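Lipopolysaccharide biosynthesis protein wbpB (Thermus thermophilus, PDB 3O9Z) probably acts as an NAD-dependent sugar dehydrogenase in making 2,3-diacetamido-2,3-dideoxy-D-mannuronic acid for lipopolysaccharide, and binds 2-oxoglutarate beside the cofactor. Local coordinates at residues A[244-249]-A[253-258]; A[224-227]-A[232-235]; A[58-63]-A[89-94]. All blocks are in the same frame, centred on the assembly; numbering follows the deposited sequence.

Interaction 1: residues A[244-249]-A[253-258]; sequences RTYRSI and GEEVEF. With AKG (2-oxoglutaric acid), chain F.
I249 and V256 exchange backbone hydrogen bonds in both directions as an antiparallel hydrogen-bonded pair, while S248 and E257 form the adjoining non-hydrogen-bonded pair, CA to CA 4.3 Å; the N-to-C directions of the two short strand segments stand 142° apart, a twisted antiparallel pair. F258 N extends the pairing by bonding to R247 O. The return bond comes from a side chain: E257 OE1 accepts R247 N at 2.9 Å, on an almost straight N-H line but from above the carboxylate plane. A bend at chi2 (-71°) turns the E257 carboxylate back to this amide. OE1 also accepts a hydrogen bond from the water that bridges to T245 O, and bonds to S259 OG. On the face that carries S248, the forked carboxylate of E255 suits two hydroxyls: S248 OG donates to OE1 at 2.6 Å on its syn lone pair, and Y246 OH donates to OE2 at 2.8 Å. The aromatic F258 offers a flat surface to R247, whose CB lies over one ring face, 3.9 Å from the centroid. Beyond CG the arginine runs extended, carrying its guanidinium to the ligand: NE donates to AKG O4 at 2.9 Å and NH2 to AKG O3 at 3.0 Å. S259 takes up R247 NH1, and F262 adds a cation-pi contact. This is a beta hairpin at the margin of the C-terminal sheet of a Gfo/Idh/MocA-type oxidoreductase, with its arginine reaching into the 2-oxoglutarate pocket.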
ATOM      1  N   ARG A 244       4.995  -7.714  31.301  1.00 17.16           N
ATOM      2  CA  ARG A 244       5.062  -6.499  30.478  0.50 18.58           C
ATOM      3  C   ARG A 244       3.793  -5.664  30.499  1.00 19.93           C
ATOM      4  O   ARG A 244       3.683  -4.701  29.736  1.00 18.48           O
ATOM      5  CB  ARG A 244       5.468  -6.847  29.044  0.50 18.36           C
ATOM      6  CG  ARG A 244       6.822  -7.529  29.038  0.50 17.96           C
ATOM      7  CD  ARG A 244       7.307  -7.969  27.672  0.50 23.94           C
ATOM      8  NE  ARG A 244       8.751  -8.122  27.803  0.50 28.91           N
ATOM      9  CZ  ARG A 244       9.638  -7.238  27.365  0.50 24.75           C
ATOM     10  NH1 ARG A 244       9.254  -6.175  26.672  0.50 22.38           N
ATOM     11  NH2 ARG A 244      10.924  -7.465  27.572  0.50 25.56           N
ATOM     12  N   THR A 245       2.849  -6.024  31.358  1.00 17.76           N
ATOM     13  CA  THR A 245       1.646  -5.242  31.563  1.00 17.64           C
ATOM     14  C   THR A 245       1.392  -5.073  33.057  1.00 18.16           C
ATOM     15  O   THR A 245       1.704  -5.944  33.896  1.00 18.59           O
ATOM     16  CB  THR A 245       0.393  -5.857  30.937  1.00 19.34           C
ATOM     17  OG1 THR A 245       0.036  -7.040  31.657  1.00 26.81           O
ATOM     18  CG2 THR A 245       0.625  -6.185  29.436  1.00 21.98           C
ATOM     19  N   TYR A 246       0.749  -3.958  33.362  1.00 16.01           N
ATOM     20  CA  TYR A 246       0.313  -3.641  34.711  1.00 16.18           C
ATOM     21  C   TYR A 246      -0.834  -2.653  34.565  1.00 15.25           C
ATOM     22  O   TYR A 246      -0.619  -1.505  34.178  1.00 15.68           O
ATOM     23  CB  TYR A 246       1.463  -3.047  35.528  1.00 16.83           C
ATOM     24  CG  TYR A 246       1.051  -2.658  36.936  1.00 17.16           C
ATOM     25  CD1 TYR A 246       0.640  -3.637  37.840  1.00 20.69           C
ATOM     26  CD2 TYR A 246       1.058  -1.335  37.351  1.00 15.47           C
ATOM     27  CE1 TYR A 246       0.235  -3.293  39.126  1.00 24.20           C
ATOM     28  CE2 TYR A 246       0.679  -0.980  38.651  1.00 19.50           C
ATOM     29  CZ  TYR A 246       0.271  -1.972  39.520  1.00 23.76           C
ATOM     30  OH  TYR A 246      -0.128  -1.610  40.791  1.00 25.87           O
ATOM     31  N   ARG A 247      -2.045  -3.109  34.869  1.00 16.07           N
ATOM     32  CA  ARG A 247      -3.256  -2.316  34.702  1.00 15.13           C
ATOM     33  C   ARG A 247      -4.000  -2.287  36.010  1.00 16.83           C
ATOM     34  O   ARG A 247      -4.586  -3.299  36.421  1.00 16.79           O
ATOM     35  CB  ARG A 247      -4.157  -2.848  33.579  1.00 15.72           C
ATOM     36  CG  ARG A 247      -3.497  -2.952  32.197  1.00 14.14           C
ATOM     37  CD  ARG A 247      -4.528  -3.575  31.234  1.00 19.36           C
ATOM     38  NE  ARG A 247      -3.983  -3.923  29.924  1.00 20.82           N
ATOM     39  CZ  ARG A 247      -3.551  -5.135  29.586  1.00 19.72           C
ATOM     40  NH1 ARG A 247      -3.482  -6.092  30.521  1.00 22.44           N
ATOM     41  NH2 ARG A 247      -3.168  -5.386  28.336  1.00 19.17           N
ATOM     42  N   SER A 248      -3.907  -1.150  36.695  1.00 14.94           N
ATOM     43  CA  SER A 248      -4.264  -1.083  38.115  1.00 16.86           C
ATOM     44  C   SER A 248      -5.146   0.133  38.372  1.00 15.46           C
ATOM     45  O   SER A 248      -4.849   1.248  37.920  1.00 15.55           O
ATOM     46  CB  SER A 248      -2.994  -0.950  38.965  1.00 17.20           C
ATOM     47  OG  SER A 248      -3.294  -0.459  40.261  1.00 26.02           O
ATOM     48  N   ILE A 249      -6.246  -0.080  39.089  1.00 15.83           N
ATOM     49  CA  ILE A 249      -7.022   1.030  39.661  1.00 15.64           C
ATOM     50  C   ILE A 249      -6.994   0.895  41.177  1.00 16.15           C
ATOM     51  O   ILE A 249      -7.406  -0.137  41.751  1.00 18.23           O
ATOM     52  CB  ILE A 249      -8.432   1.168  39.070  1.00 15.83           C
ATOM     53  CG1 ILE A 249      -9.138   2.387  39.683  1.00 16.49           C
ATOM     54  CG2 ILE A 249      -9.263  -0.105  39.260  1.00 18.77           C
ATOM     55  CD1 ILE A 249     -10.421   2.765  38.939  1.00 18.33           C
ATOM     56  N   GLY A 253      -6.776   3.679  48.404  1.00 32.06           N
ATOM     57  CA  GLY A 253      -5.766   2.705  48.844  1.00 33.98           C
ATOM     58  C   GLY A 253      -5.987   1.210  48.639  1.00 35.88           C
ATOM     59  O   GLY A 253      -5.158   0.390  49.038  1.00 37.54           O
ATOM     60  N   GLU A 254      -7.105   0.832  48.036  1.00 34.83           N
ATOM     61  CA  GLU A 254      -7.351  -0.571  47.689  1.00 34.38           C
ATOM     62  C   GLU A 254      -7.086  -0.859  46.214  1.00 31.83           C
ATOM     63  O   GLU A 254      -7.689  -0.214  45.357  1.00 32.91           O
ATOM     64  CB  GLU A 254      -8.828  -0.872  47.873  1.00 37.33           C
ATOM     65  CG  GLU A 254      -9.295  -0.738  49.299  1.00 43.92           C
ATOM     66  CD  GLU A 254     -10.594  -1.481  49.493  1.00 55.37           C
ATOM     67  OE1 GLU A 254     -11.246  -1.740  48.456  1.00 58.71           O
ATOM     68  OE2 GLU A 254     -10.939  -1.814  50.650  1.00 56.41           O
ATOM     69  N   GLU A 255      -6.384  -1.953  45.947  1.00 28.10           N
ATOM     70  CA  GLU A 255      -5.827  -2.259  44.633  1.00 26.77           C
ATOM     71  C   GLU A 255      -6.701  -3.222  43.826  1.00 26.11           C
ATOM     72  O   GLU A 255      -6.998  -4.332  44.271  1.00 27.04           O
ATOM     73  CB  GLU A 255      -4.425  -2.850  44.854  1.00 28.72           C
ATOM     74  CG  GLU A 255      -3.824  -3.667  43.711  1.00 33.56           C
ATOM     75  CD  GLU A 255      -3.353  -2.756  42.596  1.00 37.61           C
ATOM     76  OE1 GLU A 255      -4.058  -1.749  42.404  1.00 40.98           O
ATOM     77  OE2 GLU A 255      -2.308  -3.012  41.954  1.00 35.81           O
ATOM     78  N   VAL A 256      -7.087  -2.844  42.611  1.00 23.76           N
ATOM     79  CA  VAL A 256      -7.632  -3.831  41.662  1.00 22.99           C
ATOM     80  C   VAL A 256      -6.751  -3.885  40.414  1.00 20.96           C
ATOM     81  O   VAL A 256      -6.685  -2.899  39.679  1.00 20.43           O
ATOM     82  CB  VAL A 256      -9.103  -3.516  41.315  1.00 22.35           C
ATOM     83  CG1 VAL A 256      -9.669  -4.457  40.230  1.00 21.53           C
ATOM     84  CG2 VAL A 256      -9.993  -3.598  42.570  1.00 25.61           C
ATOM     85  N   GLU A 257      -6.057  -5.006  40.193  1.00 20.33           N
ATOM     86  CA  GLU A 257      -5.258  -5.186  38.975  1.00 19.40           C
ATOM     87  C   GLU A 257      -6.113  -6.014  38.028  1.00 21.16           C
ATOM     88  O   GLU A 257      -6.540  -7.106  38.411  1.00 23.92           O
ATOM     89  CB  GLU A 257      -3.890  -5.858  39.236  1.00 20.34           C
ATOM     90  CG  GLU A 257      -2.780  -5.552  38.190  1.00 19.29           C
ATOM     91  CD  GLU A 257      -2.975  -6.194  36.820  1.00 21.21           C
ATOM     92  OE1 GLU A 257      -2.247  -5.811  35.859  1.00 20.09           O
ATOM     93  OE2 GLU A 257      -3.849  -7.090  36.709  1.00 23.20           O
ATOM     94  N   PHE A 258      -6.385  -5.500  36.828  1.00 19.99           N
ATOM     95  CA  PHE A 258      -7.402  -6.094  35.947  1.00 20.28           C
ATOM     96  C   PHE A 258      -6.894  -6.634  34.621  1.00 22.00           C
ATOM     97  O   PHE A 258      -7.632  -6.678  33.642  1.00 21.39           O
ATOM     98  CB  PHE A 258      -8.573  -5.133  35.711  1.00 20.48           C
ATOM     99  CG  PHE A 258      -8.165  -3.756  35.272  1.00 18.64           C
ATOM    100  CD1 PHE A 258      -7.908  -2.767  36.221  1.00 17.30           C
ATOM    101  CD2 PHE A 258      -8.068  -3.445  33.918  1.00 19.14           C
ATOM    102  CE1 PHE A 258      -7.599  -1.463  35.823  1.00 19.04           C
ATOM    103  CE2 PHE A 258      -7.744  -2.147  33.505  1.00 17.72           C
ATOM    104  CZ  PHE A 258      -7.509  -1.159  34.471  1.00 18.62           C
TER
HETATM  105  C1  AKG F 312      -4.837  -1.553  21.820  1.00 18.98           C
HETATM  106  O1  AKG F 312      -3.677  -2.026  21.698  1.00 17.27           O
HETATM  107  O2  AKG F 312      -5.346  -0.847  20.943  1.00 17.74           O
HETATM  108  C2  AKG F 312      -5.702  -1.892  22.929  1.00 21.25           C
HETATM  109  O5  AKG F 312      -6.827  -1.400  22.973  1.00 16.24           O
HETATM  110  C3  AKG F 312      -5.221  -2.806  24.025  1.00 17.38           C
HETATM  111  C4  AKG F 312      -4.675  -1.931  25.152  1.00 18.14           C
HETATM  112  C5  AKG F 312      -3.991  -2.717  26.253  1.00 16.67           C
HETATM  113  O3  AKG F 312      -3.169  -3.603  25.951  1.00 17.36           O
HETATM  114  O4  AKG F 312      -4.261  -2.469  27.431  1.00 17.20           O
HETATM  115  O   HOH W   1       0.169  -7.307  35.637  1.00 33.01           O

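Interaction 2: residues A[224-227]-A[232-235]; sequences RWFL and SFVP
F226 and F233 meet chiefly through their rings. The far end of the F226 ring comes over one face of F233: CZ of F226 stands 3.5 Å above the F233 plane, displaced from the centre toward the rim, and its closest atom there is F233 CD1 at 3.6 Å. The neighbouring F226 CE2 lies alongside the root of the other ring, 3.8 Å from F233 CG. With centroids 5.0 Å apart and planes inclined at 58°, the pair is oblique, neither a parallel stack nor a T-shape. F226 belongs to strand 221-228, and a chi1 of -180°, with CG opposite the backbone N, lets the ring reach from the strand to the loop. F233 sits on a short 3-10 turn, and its side chain crosses that of F226 at about a right angle. Farther out, V211 of the adjacent strand touches both phenylalanines, F310 meets F226 edge-to-face, and H308 and L311 add contacts from the C-terminal tail. The F226 backbone is bonded to L156 and Y158 of strand 152-160, which fixes the base of its side chain in the sheet. Phenylalanine suits both places because each ring is broad, flat and without polar atoms to satisfy: F226 is buried, F233 only partly. No hydrogen bond joins the two segments, so the contact depends on dispersion and the exclusion of water, forces that tolerate an oblique angle between rings.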
ATOM      1  N   ARG A 224      -5.212  10.470  39.874  1.00 12.08           N
ATOM      2  CA  ARG A 224      -3.862  10.691  39.323  1.00 13.01           C
ATOM      3  C   ARG A 224      -3.642   9.515  38.386  1.00 13.14           C
ATOM      4  O   ARG A 224      -3.838   8.359  38.804  1.00 12.67           O
ATOM      5  CB  ARG A 224      -2.824  10.689  40.440  1.00 13.59           C
ATOM      6  CG  ARG A 224      -3.028  11.871  41.395  1.00 14.17           C
ATOM      7  CD  ARG A 224      -2.009  11.835  42.510  1.00 19.32           C
ATOM      8  NE  ARG A 224      -2.323  10.826  43.509  1.00 17.73           N
ATOM      9  CZ  ARG A 224      -1.426  10.365  44.376  1.00 19.16           C
ATOM     10  NH1 ARG A 224      -1.768   9.458  45.308  1.00 20.60           N
ATOM     11  NH2 ARG A 224      -0.159  10.737  44.233  1.00 19.64           N
ATOM     12  N   TRP A 225      -3.253   9.764  37.131  1.00 11.13           N
ATOM     13  CA  TRP A 225      -3.128   8.693  36.141  1.00 11.64           C
ATOM     14  C   TRP A 225      -1.775   8.681  35.459  1.00 12.77           C
ATOM     15  O   TRP A 225      -1.134   9.710  35.300  1.00 12.00           O
ATOM     16  CB  TRP A 225      -4.293   8.723  35.139  1.00 12.39           C
ATOM     17  CG  TRP A 225      -4.442  10.026  34.368  1.00 13.60           C
ATOM     18  CD1 TRP A 225      -5.252  11.100  34.697  1.00 13.26           C
ATOM     19  CD2 TRP A 225      -3.787  10.377  33.158  1.00 13.44           C
ATOM     20  NE1 TRP A 225      -5.138  12.091  33.740  1.00 13.75           N
ATOM     21  CE2 TRP A 225      -4.257  11.656  32.781  1.00 15.48           C
ATOM     22  CE3 TRP A 225      -2.904   9.695  32.304  1.00 12.44           C
ATOM     23  CZ2 TRP A 225      -3.836  12.320  31.633  1.00 15.74           C
ATOM     24  CZ3 TRP A 225      -2.492  10.376  31.159  1.00 13.67           C
ATOM     25  CH2 TRP A 225      -2.941  11.665  30.834  1.00 18.38           C
ATOM     26  N   PHE A 226      -1.349   7.481  35.061  1.00 11.90           N
ATOM     27  CA  PHE A 226      -0.107   7.267  34.357  1.00 11.06           C
ATOM     28  C   PHE A 226      -0.348   6.189  33.327  1.00 12.44           C
ATOM     29  O   PHE A 226      -0.904   5.134  33.671  1.00 12.68           O
ATOM     30  CB  PHE A 226       0.978   6.840  35.353  1.00 10.72           C
ATOM     31  CG  PHE A 226       2.315   6.592  34.717  1.00 10.31           C
ATOM     32  CD1 PHE A 226       3.272   7.594  34.726  1.00 12.68           C
ATOM     33  CD2 PHE A 226       2.600   5.366  34.121  1.00 12.99           C
ATOM     34  CE1 PHE A 226       4.512   7.386  34.152  1.00 13.09           C
ATOM     35  CE2 PHE A 226       3.854   5.145  33.531  1.00 14.77           C
ATOM     36  CZ  PHE A 226       4.799   6.183  33.516  1.00 14.17           C
ATOM     37  N   LEU A 227       0.051   6.492  32.096  1.00 11.35           N
ATOM     38  CA  LEU A 227      -0.113   5.589  30.949  1.00 10.55           C
ATOM     39  C   LEU A 227       1.257   5.402  30.267  1.00 10.88           C
ATOM     40  O   LEU A 227       1.918   6.395  29.937  1.00 11.62           O
ATOM     41  CB  LEU A 227      -1.098   6.288  29.990  1.00 12.18           C
ATOM     42  CG  LEU A 227      -1.142   5.654  28.600  1.00 14.87           C
ATOM     43  CD1 LEU A 227      -1.639   4.210  28.607  1.00 18.07           C
ATOM     44  CD2 LEU A 227      -2.042   6.584  27.742  1.00 14.18           C
ATOM     45  N   SER A 232       9.205  -0.957  30.951  1.00 17.95           N
ATOM     46  CA  SER A 232      10.091  -0.639  32.063  0.50 16.34           C
ATOM     47  C   SER A 232       9.305  -0.049  33.231  1.00 17.54           C
ATOM     48  O   SER A 232       9.807   0.024  34.360  1.00 18.57           O
ATOM     49  CB  SER A 232      11.239   0.294  31.659  0.50 19.16           C
ATOM     50  OG  SER A 232      10.831   1.644  31.514  0.50 18.73           O
ATOM     51  N   PHE A 233       8.099   0.459  32.973  1.00 16.59           N
ATOM     52  CA  PHE A 233       7.314   1.037  34.081  1.00 15.16           C
ATOM     53  C   PHE A 233       6.448   0.032  34.824  1.00 16.03           C
ATOM     54  O   PHE A 233       5.786   0.365  35.804  1.00 17.17           O
ATOM     55  CB  PHE A 233       6.438   2.227  33.604  1.00 13.53           C
ATOM     56  CG  PHE A 233       7.238   3.478  33.252  1.00 14.19           C
ATOM     57  CD1 PHE A 233       7.775   4.318  34.227  1.00 13.74           C
ATOM     58  CD2 PHE A 233       7.516   3.745  31.931  1.00 15.55           C
ATOM     59  CE1 PHE A 233       8.500   5.439  33.885  1.00 17.95           C
ATOM     60  CE2 PHE A 233       8.272   4.853  31.574  1.00 17.86           C
ATOM     61  CZ  PHE A 233       8.754   5.698  32.545  1.00 18.55           C
ATOM     62  N   VAL A 234       6.412  -1.209  34.362  1.00 16.27           N
ATOM     63  CA  VAL A 234       5.801  -2.253  35.179  1.00 17.13           C
ATOM     64  C   VAL A 234       6.562  -2.301  36.521  1.00 18.71           C
ATOM     65  O   VAL A 234       7.807  -2.290  36.531  1.00 19.97           O
ATOM     66  CB  VAL A 234       5.962  -3.613  34.473  1.00 16.94           C
ATOM     67  CG1 VAL A 234       5.425  -4.737  35.399  1.00 17.16           C
ATOM     68  CG2 VAL A 234       5.143  -3.622  33.185  1.00 17.23           C
ATOM     69  N   PRO A 235       5.823  -2.338  37.644  1.00 17.26           N
ATOM     70  CA  PRO A 235       6.482  -2.342  38.964  1.00 19.23           C
ATOM     71  C   PRO A 235       7.536  -3.438  39.048  1.00 18.69           C
ATOM     72  O   PRO A 235       7.379  -4.522  38.472  1.00 19.28           O
ATOM     73  CB  PRO A 235       5.330  -2.641  39.923  1.00 17.88           C
ATOM     74  CG  PRO A 235       4.145  -1.988  39.258  1.00 19.16           C
ATOM     75  CD  PRO A 235       4.360  -2.240  37.783  1.00 18.14           C
TER

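Interaction 3: residues A[58-63]-A[89-94]; sequences AFEAYL and IRMALR
M91 and E60 both start with CG opposite the backbone N, which sends the two chains from their helices into the space between them. In the conformer described here, one of two modelled for M91, a bend at chi3 (65°) then swings its methyl group to the edge of F59, with CE 3.9 Å from F59 CE2 and in the ring plane. The sulfur also lies at that edge, 5.5 Å from the centroid, a Met-aromatic contact for which a flexible thioether is well suited. E60 stays extended; its CB lies 4.0 Å from M91 SD, and its OE1 accepts R94 NH2 at 2.8 Å in a salt bridge. The bond lies close to the guanidinium plane but is tilted 25° out of the carboxylate plane. R90 O of the same helix lies over the centre of the R94 guanidinium. A neighbouring subunit adds charge partners: its E64 binds R94 NE, and its R94 binds E60 OE2. On the inner side, F59 and M91 both pack on L76 of strand 75-78. Segments of two nearly parallel helices, axes 22° apart, packed on one side of a parallel sheet, are as expected for the NAD-binding Rossmann fold, here with their outer, charged side built into a subunit interface.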
ATOM      1  N   ALA A  58     -16.186  -0.880  -3.466  1.00 15.18           N
ATOM      2  CA  ALA A  58     -16.816  -2.114  -3.916  1.00 13.20           C
ATOM      3  C   ALA A  58     -17.537  -2.861  -2.807  1.00 13.28           C
ATOM      4  O   ALA A  58     -18.621  -3.426  -3.001  1.00 15.82           O
ATOM      5  CB  ALA A  58     -15.749  -3.061  -4.548  1.00 13.20           C
ATOM      6  N   PHE A  59     -16.967  -2.881  -1.590  1.00 13.36           N
ATOM      7  CA  PHE A  59     -17.612  -3.490  -0.454  1.00 12.97           C
ATOM      8  C   PHE A  59     -18.939  -2.738  -0.165  1.00 13.04           C
ATOM      9  O   PHE A  59     -19.933  -3.406   0.004  1.00 13.95           O
ATOM     10  CB  PHE A  59     -16.655  -3.205   0.718  1.00 14.39           C
ATOM     11  CG  PHE A  59     -17.106  -3.688   2.067  1.00 10.31           C
ATOM     12  CD1 PHE A  59     -17.190  -5.011   2.458  1.00 11.56           C
ATOM     13  CD2 PHE A  59     -17.392  -2.718   3.044  1.00 14.33           C
ATOM     14  CE1 PHE A  59     -17.490  -5.432   3.759  1.00 12.96           C
ATOM     15  CE2 PHE A  59     -17.694  -3.105   4.334  1.00 12.47           C
ATOM     16  CZ  PHE A  59     -17.766  -4.422   4.749  1.00 13.47           C
ATOM     17  N   GLU A  60     -18.914  -1.414  -0.256  1.00 14.84           N
ATOM     18  CA  GLU A  60     -20.157  -0.638  -0.032  1.00 16.51           C
ATOM     19  C   GLU A  60     -21.206  -0.996  -1.103  1.00 16.98           C
ATOM     20  O   GLU A  60     -22.375  -1.191  -0.722  1.00 16.01           O
ATOM     21  CB  GLU A  60     -19.830   0.862  -0.069  1.00 15.06           C
ATOM     22  CG  GLU A  60     -21.001   1.754   0.331  1.00 19.70           C
ATOM     23  CD  GLU A  60     -20.552   3.142   0.674  1.00 18.01           C
ATOM     24  OE1 GLU A  60     -21.303   3.828   1.395  1.00 22.39           O
ATOM     25  OE2 GLU A  60     -19.542   3.634   0.085  1.00 22.81           O
ATOM     26  N   ALA A  61     -20.799  -0.989  -2.380  1.00 14.72           N
ATOM     27  CA  ALA A  61     -21.779  -1.274  -3.436  1.00 15.23           C
ATOM     28  C   ALA A  61     -22.377  -2.643  -3.238  1.00 15.63           C
ATOM     29  O   ALA A  61     -23.554  -2.852  -3.545  1.00 16.72           O
ATOM     30  CB  ALA A  61     -21.111  -1.152  -4.790  1.00 16.97           C
ATOM     31  N   TYR A  62     -21.588  -3.637  -2.812  1.00 15.09           N
ATOM     32  CA  TYR A  62     -22.038  -4.983  -2.548  1.00 15.06           C
ATOM     33  C   TYR A  62     -23.039  -5.055  -1.407  1.00 17.18           C
ATOM     34  O   TYR A  62     -24.113  -5.641  -1.558  1.00 16.93           O
ATOM     35  CB  TYR A  62     -20.817  -5.895  -2.309  1.00 14.46           C
ATOM     36  CG  TYR A  62     -21.220  -7.268  -1.862  1.00 16.59           C
ATOM     37  CD1 TYR A  62     -21.781  -8.144  -2.793  1.00 26.25           C
ATOM     38  CD2 TYR A  62     -21.162  -7.655  -0.542  1.00 19.68           C
ATOM     39  CE1 TYR A  62     -22.220  -9.393  -2.415  1.00 24.27           C
ATOM     40  CE2 TYR A  62     -21.567  -8.920  -0.162  1.00 22.76           C
ATOM     41  CZ  TYR A  62     -22.097  -9.777  -1.100  1.00 29.84           C
ATOM     42  OH  TYR A  62     -22.537 -11.035  -0.750  1.00 34.71           O
ATOM     43  N   LEU A  63     -22.713  -4.379  -0.313  1.00 16.25           N
ATOM     44  CA  LEU A  63     -23.633  -4.345   0.807  1.00 16.37           C
ATOM     45  C   LEU A  63     -24.896  -3.565   0.423  1.00 14.27           C
ATOM     46  O   LEU A  63     -25.942  -3.927   0.918  1.00 17.21           O
ATOM     47  CB  LEU A  63     -22.979  -3.705   2.033  1.00 14.77           C
ATOM     48  CG  LEU A  63     -21.846  -4.592   2.607  1.00 17.89           C
ATOM     49  CD1 LEU A  63     -21.290  -3.854   3.805  1.00 20.85           C
ATOM     50  CD2 LEU A  63     -22.258  -6.010   3.023  1.00 17.44           C
ATOM     51  N   ILE A  89     -18.592   3.914  10.279  1.00 14.65           N
ATOM     52  CA  ILE A  89     -19.897   3.969  10.927  1.00 16.26           C
ATOM     53  C   ILE A  89     -20.862   4.793  10.040  1.00 11.59           C
ATOM     54  O   ILE A  89     -21.978   4.308   9.854  1.00 16.42           O
ATOM     55  CB  ILE A  89     -19.759   4.645  12.294  1.00 12.77           C
ATOM     56  CG1 ILE A  89     -18.983   3.764  13.297  1.00 14.77           C
ATOM     57  CG2 ILE A  89     -21.169   4.975  12.824  1.00 17.67           C
ATOM     58  CD1 ILE A  89     -18.364   4.620  14.438  1.00 13.98           C
ATOM     59  N   ARG A  90     -20.424   5.857   9.374  1.00 15.87           N
ATOM     60  CA  ARG A  90     -21.348   6.589   8.457  1.00 12.78           C
ATOM     61  C   ARG A  90     -21.743   5.609   7.333  1.00 16.30           C
ATOM     62  O   ARG A  90     -22.892   5.628   6.860  1.00 16.68           O
ATOM     63  CB  ARG A  90     -20.649   7.793   7.841  1.00 16.10           C
ATOM     64  CG  ARG A  90     -20.365   8.886   8.872  1.00 22.19           C
ATOM     65  CD  ARG A  90     -21.468   9.865   9.041  1.00 30.48           C
ATOM     66  NE  ARG A  90     -21.868  10.497   7.782  1.00 21.63           N
ATOM     67  CZ  ARG A  90     -21.487  11.707   7.371  1.00 24.29           C
ATOM     68  NH1 ARG A  90     -21.955  12.178   6.221  1.00 21.91           N
ATOM     69  NH2 ARG A  90     -20.686  12.501   8.077  1.00 23.50           N
ATOM     70  N   MET A  91     -20.834   4.752   6.862  1.00 14.93           N
ATOM     71  CA  MET A  91     -21.156   3.803   5.797  0.50 16.91           C
ATOM     72  C   MET A  91     -22.190   2.797   6.300  1.00 15.11           C
ATOM     73  O   MET A  91     -23.182   2.500   5.587  1.00 18.37           O
ATOM     74  CB  MET A  91     -19.868   3.083   5.371  0.50 16.10           C
ATOM     75  CG  MET A  91     -20.060   1.886   4.407  0.50 10.72           C
ATOM     76  SD  MET A  91     -18.455   1.326   3.646  0.50 14.07           S
ATOM     77  CE  MET A  91     -17.490   0.710   5.038  0.50 14.27           C
ATOM     78  N   ALA A  92     -21.980   2.202   7.476  1.00 15.70           N
ATOM     79  CA  ALA A  92     -22.917   1.260   8.056  1.00 13.12           C
ATOM     80  C   ALA A  92     -24.321   1.923   8.038  1.00 16.05           C
ATOM     81  O   ALA A  92     -25.299   1.324   7.538  1.00 17.14           O
ATOM     82  CB  ALA A  92     -22.529   0.888   9.487  1.00 18.79           C
ATOM     83  N   LEU A  93     -24.393   3.126   8.573  1.00 16.98           N
ATOM     84  CA  LEU A  93     -25.718   3.742   8.760  1.00 19.59           C
ATOM     85  C   LEU A  93     -26.369   3.982   7.405  1.00 17.40           C
ATOM     86  O   LEU A  93     -27.610   3.859   7.256  1.00 19.74           O
ATOM     87  CB  LEU A  93     -25.653   5.012   9.622  1.00 19.12           C
ATOM     88  CG  LEU A  93     -25.039   4.924  11.018  1.00 24.48           C
ATOM     89  CD1 LEU A  93     -25.049   6.283  11.701  1.00 23.30           C
ATOM     90  CD2 LEU A  93     -25.707   3.855  11.874  1.00 25.25           C
ATOM     91  N   ARG A  94     -25.631   4.540   6.449  1.00 17.77           N
ATOM     92  CA  ARG A  94     -26.224   4.770   5.134  1.00 17.47           C
ATOM     93  C   ARG A  94     -26.669   3.527   4.403  1.00 18.72           C
ATOM     94  O   ARG A  94     -27.580   3.620   3.573  1.00 19.22           O
ATOM     95  CB  ARG A  94     -25.426   5.716   4.212  1.00 21.06           C
ATOM     96  CG  ARG A  94     -24.279   5.058   3.403  1.00 21.18           C
ATOM     97  CD  ARG A  94     -23.595   6.000   2.410  1.00 19.41           C
ATOM     98  NE  ARG A  94     -22.868   7.088   3.083  1.00 18.69           N
ATOM     99  CZ  ARG A  94     -21.583   7.019   3.448  1.00 18.46           C
ATOM    100  NH1 ARG A  94     -21.055   8.034   4.108  1.00 18.49           N
ATOM    101  NH2 ARG A  94     -20.829   5.975   3.132  1.00 19.58           N
TER

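Overall arrangement
From the N terminus, interaction 3 comes first: it brings helix 56-68 beside helix 85-94, closing a connection of 25 residues that includes strand 75-78 of the Rossmann sheet. Interaction 2 follows in the C-terminal domain, folding the loop after strand 221-228 back on that strand across four residues. Interaction 1 then closes the tight turn between strands 245-251 and 254-257. The three loops are in series, neither nested nor crossed. Interactions 1 and 2 reach the same six-stranded sheet and touch, Y246 CG lying 3.4 Å from P235 CD. Interaction 3 is on the opposite side of the chain's centre, its centre about 40 Å from each of the others.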